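Side-chain contacts in flagellar basal body protein (Helicobacter pylori, PDB 5NPY), which probably serves as a structural subunit of the flagellar hook, the curved joint between the basal body and the filament: residues M81-G85 and E86-A90; F276-L279 and G280-Q283. All blocks are in the same frame, centred on the assembly; numbering follows the deposited sequence.

Contact 1 (M81-G85 and E86-A90); sequences MPSEG and EFHMA
Ser83 and His88 meet because their first torsions turn the serine hydroxyl and the imidazole toward each other across the bend of the chain. The hydroxyl of Ser83 is turned away from its own backbone N (chi1 -163°), while the imidazole of His88 lies beside its backbone N, with CG opposite the carbonyl carbon (chi1 -70°). Ser83 OG thereby reaches the rim of the imidazole, near the ring plane, and hydrogen-bonds to His88 ND1 at 2.8 Å; either atom could be the donor. The chain reaches His88 through a type I beta turn that starts at Gly85, whose closing bond, His88 N to Gly85 O, is weak at 3.4 Å. Gly85 also lies against the ring itself: its CA sits 4.0 Å from the centroid of the His88 ring, over one face but shifted toward the rim, a CH-pi contact. The imidazole is thus met in two ways, by a hydroxyl at its edge and by a backbone methylene across its face.

The turn leads into strand 87-93. Glu86 and Phe87 both leave the loop on the side of Arg130 and Met482, and Phe87 is buried there, also against Phe128 of strand 127-130. Glu86 OE2 forms a salt bridge with Lys560, whose backbone is bonded to both Ser83 and His88.

The edge bond ties ND1 to the hydroxyl and, together with the glycine on the face, should limit rotation of the imidazole about its CB-CG bond. Because the hydroxyl can act as hydrogen-bond donor or acceptor, the bond is compatible with a neutral ring of either tautomer and with a protonated one, so it could probably persist through a change in the histidine's ionisation.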
# COMPACT_ATOMS: atom_id res chain seq x y z
N MET A 81 -40.71 13.56 -18.44
CA MET A 81 -41.49 12.96 -17.35
C MET A 81 -40.64 12.05 -16.46
O MET A 81 -40.04 11.10 -16.95
CB MET A 81 -42.68 12.18 -17.93
CG MET A 81 -43.24 11.13 -17.03
SD MET A 81 -44.38 9.99 -17.85
CE MET A 81 -43.45 9.60 -19.25
N PRO A 82 -40.58 12.34 -15.16
CA PRO A 82 -39.80 11.49 -14.24
C PRO A 82 -40.38 10.09 -14.14
O PRO A 82 -41.49 9.80 -14.57
CB PRO A 82 -39.90 12.23 -12.90
CG PRO A 82 -40.17 13.65 -13.27
CD PRO A 82 -41.04 13.58 -14.50
N SER A 83 -39.59 9.20 -13.54
CA SER A 83 -40.01 7.82 -13.40
C SER A 83 -39.30 7.18 -12.22
O SER A 83 -38.31 7.70 -11.71
CB SER A 83 -39.76 7.04 -14.69
OG SER A 83 -40.51 5.84 -14.66
N GLU A 84 -39.83 6.03 -11.80
CA GLU A 84 -39.40 5.34 -10.59
C GLU A 84 -38.53 4.11 -10.86
O GLU A 84 -37.57 3.87 -10.13
CB GLU A 84 -40.64 4.92 -9.78
CG GLU A 84 -40.37 4.00 -8.59
CD GLU A 84 -39.94 4.74 -7.34
OE1 GLU A 84 -39.08 5.65 -7.43
OE2 GLU A 84 -40.46 4.41 -6.25
N GLY A 85 -38.84 3.34 -11.91
CA GLY A 85 -38.18 2.07 -12.18
C GLY A 85 -36.67 2.08 -12.26
O GLY A 85 -36.06 3.09 -12.65
N GLU A 86 -36.04 0.95 -11.91
CA GLU A 86 -34.59 0.91 -11.76
C GLU A 86 -33.85 1.07 -13.08
O GLU A 86 -32.72 1.58 -13.10
CB GLU A 86 -34.17 -0.38 -11.06
CG GLU A 86 -34.25 -0.30 -9.55
CD GLU A 86 -33.25 0.69 -8.95
OE1 GLU A 86 -32.13 0.26 -8.58
OE2 GLU A 86 -33.58 1.89 -8.84
N PHE A 87 -34.46 0.67 -14.20
CA PHE A 87 -33.81 0.79 -15.50
C PHE A 87 -34.58 1.69 -16.46
O PHE A 87 -34.35 1.67 -17.67
CB PHE A 87 -33.58 -0.60 -16.10
CG PHE A 87 -32.53 -1.38 -15.39
CD1 PHE A 87 -31.19 -1.11 -15.60
CD2 PHE A 87 -32.87 -2.38 -14.50
CE1 PHE A 87 -30.20 -1.83 -14.94
CE2 PHE A 87 -31.90 -3.10 -13.83
CZ PHE A 87 -30.56 -2.83 -14.05
N HIS A 88 -35.50 2.51 -15.94
CA HIS A 88 -36.13 3.50 -16.80
C HIS A 88 -35.13 4.61 -17.10
O HIS A 88 -34.44 5.09 -16.20
CB HIS A 88 -37.39 4.05 -16.14
CG HIS A 88 -38.50 3.05 -16.08
ND1 HIS A 88 -39.64 3.23 -15.33
CD2 HIS A 88 -38.64 1.84 -16.68
CE1 HIS A 88 -40.44 2.19 -15.48
NE2 HIS A 88 -39.85 1.33 -16.29
N MET A 89 -35.03 4.99 -18.37
CA MET A 89 -34.06 5.99 -18.79
C MET A 89 -34.54 6.66 -20.06
O MET A 89 -35.45 6.18 -20.74
CB MET A 89 -32.67 5.37 -19.00
CG MET A 89 -32.64 4.23 -20.03
SD MET A 89 -31.02 3.44 -20.13
CE MET A 89 -31.06 2.40 -18.67
N ALA A 90 -33.92 7.80 -20.37
CA ALA A 90 -34.26 8.59 -21.54
C ALA A 90 -33.00 9.10 -22.21
O ALA A 90 -32.05 9.51 -21.53
CB ALA A 90 -35.18 9.77 -21.18

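Contact 2 (F276-L279 and G280-Q283); sequences FKTL and GDLQ
Thr278 and Asp281 exchange hydrogen bonds in a capping box at the start of helix 279-289. Thr278, the N-cap residue, accepts from Asp281 N through OG1 at 2.8 Å, almost straight at 176°. In return the carboxylate of Asp281 reaches back to the backbone of the N-cap: Thr278 N donates to Asp281 OD2 at 3.0 Å, approaching from above the carboxylate plane. The same oxygen takes a second bond from Lys277 N, longer at 3.2 Å, which arrives on the anti side and closer to that plane. Two successive amides therefore grip Asp281 OD2. The threonine torsion explains its half of the box, since chi1 of 68° sets OG1 between the backbone N and the carbonyl carbon, facing the first turn of the helix. An acidic side chain beside the amino end of a helix is also probably favoured by the helix dipole.

The i to i+4 bonds of the helix begin at the cap itself, Leu282 N to Thr278 O, followed by Gln283 N to Leu279 O.

Apolar contacts lie next to the box. Phe276 CB touches Asp281 CB at 3.7 Å, joining the polar cap to the packing. The side chains of Phe276 and Leu282 lie side by side and point the same way, and Leu282 CD1 stands over the centre of the aromatic face, 4.1 Å from the centroid of the Phe276 ring and 7° off the normal, a CH-pi contact.

Phe276 and Leu282 continue together onto Leu248 of strand 247-252 and Phe264 of strand 260-266, so the helix start is packed against the sheet that strand 275-276 borders. Leu279 instead meets Phe224 of helix 221-226, while Lys277 runs out to a salt bridge with Asp228 in the segment following that short helix.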
# COMPACT_ATOMS: atom_id res chain seq x y z
N PHE A 276 34.67 6.35 14.45
CA PHE A 276 33.73 5.28 14.77
C PHE A 276 32.35 5.72 14.33
O PHE A 276 32.07 6.92 14.21
CB PHE A 276 33.67 4.94 16.26
CG PHE A 276 33.16 6.08 17.13
CD1 PHE A 276 34.00 7.17 17.44
CD2 PHE A 276 31.86 6.06 17.65
CE1 PHE A 276 33.54 8.23 18.24
CE2 PHE A 276 31.39 7.12 18.46
CZ PHE A 276 32.24 8.22 18.76
N LYS A 277 31.51 4.73 14.10
CA LYS A 277 30.15 4.96 13.66
C LYS A 277 29.19 4.10 14.48
O LYS A 277 28.19 4.62 15.01
CB LYS A 277 30.01 4.64 12.18
CG LYS A 277 28.62 4.92 11.64
CD LYS A 277 28.68 5.19 10.19
CE LYS A 277 27.28 5.22 9.60
NZ LYS A 277 26.63 6.55 9.71
N THR A 278 29.48 2.80 14.61
CA THR A 278 28.62 1.86 15.32
C THR A 278 29.05 1.70 16.77
O THR A 278 30.16 2.08 17.15
CB THR A 278 28.64 0.48 14.68
OG1 THR A 278 29.94 -0.09 14.88
CG2 THR A 278 28.28 0.52 13.20
N LEU A 279 28.19 1.05 17.55
CA LEU A 279 28.57 0.69 18.91
C LEU A 279 29.74 -0.28 18.91
O LEU A 279 30.62 -0.21 19.78
CB LEU A 279 27.38 0.09 19.66
CG LEU A 279 26.21 1.03 20.01
CD1 LEU A 279 25.08 0.23 20.62
CD2 LEU A 279 26.67 2.15 20.94
N GLY A 280 29.77 -1.19 17.93
CA GLY A 280 30.92 -2.06 17.76
C GLY A 280 32.19 -1.28 17.48
O GLY A 280 33.20 -1.46 18.17
N ASP A 281 32.16 -0.38 16.49
CA ASP A 281 33.36 0.42 16.23
C ASP A 281 33.84 1.12 17.49
O ASP A 281 35.05 1.21 17.73
CB ASP A 281 33.15 1.49 15.14
CG ASP A 281 32.62 0.96 13.84
OD1 ASP A 281 33.13 -0.11 13.44
OD2 ASP A 281 31.86 1.67 13.12
N LEU A 282 32.92 1.64 18.32
CA LEU A 282 33.37 2.34 19.52
C LEU A 282 33.90 1.36 20.56
O LEU A 282 34.87 1.66 21.28
CB LEU A 282 32.24 3.20 20.09
CG LEU A 282 32.54 3.83 21.45
CD1 LEU A 282 33.63 4.86 21.26
CD2 LEU A 282 31.32 4.49 22.04
N GLN A 283 33.28 0.19 20.66
CA GLN A 283 33.77 -0.83 21.59
C GLN A 283 35.21 -1.21 21.26
O GLN A 283 36.09 -1.18 22.14
CB GLN A 283 32.85 -2.04 21.52
CG GLN A 283 33.25 -3.20 22.40
CD GLN A 283 32.51 -4.47 22.04
OE1 GLN A 283 32.74 -5.05 20.97
NE2 GLN A 283 31.61 -4.91 22.92

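Contact 1 comes first along the chain and is complete well before contact 2 begins. Their centres lie 76 Å apart, on opposite sides of the chain's centre, and their nearest atoms remain about 62 Å from each other. They share no sheet: segment 81-90 leads into the antiparallel sheet in which strand 87-93 runs between 127-130 and 555-559, whereas 276-283 connects the outer strand 275-276 of a separate mixed sheet to helix 279-289. Both are local structures where the chain changes direction or enters regular structure, one where the two ends of the modelled chain run side by side, the other in a distant lobe of this elongated, probably hook-forming subunit.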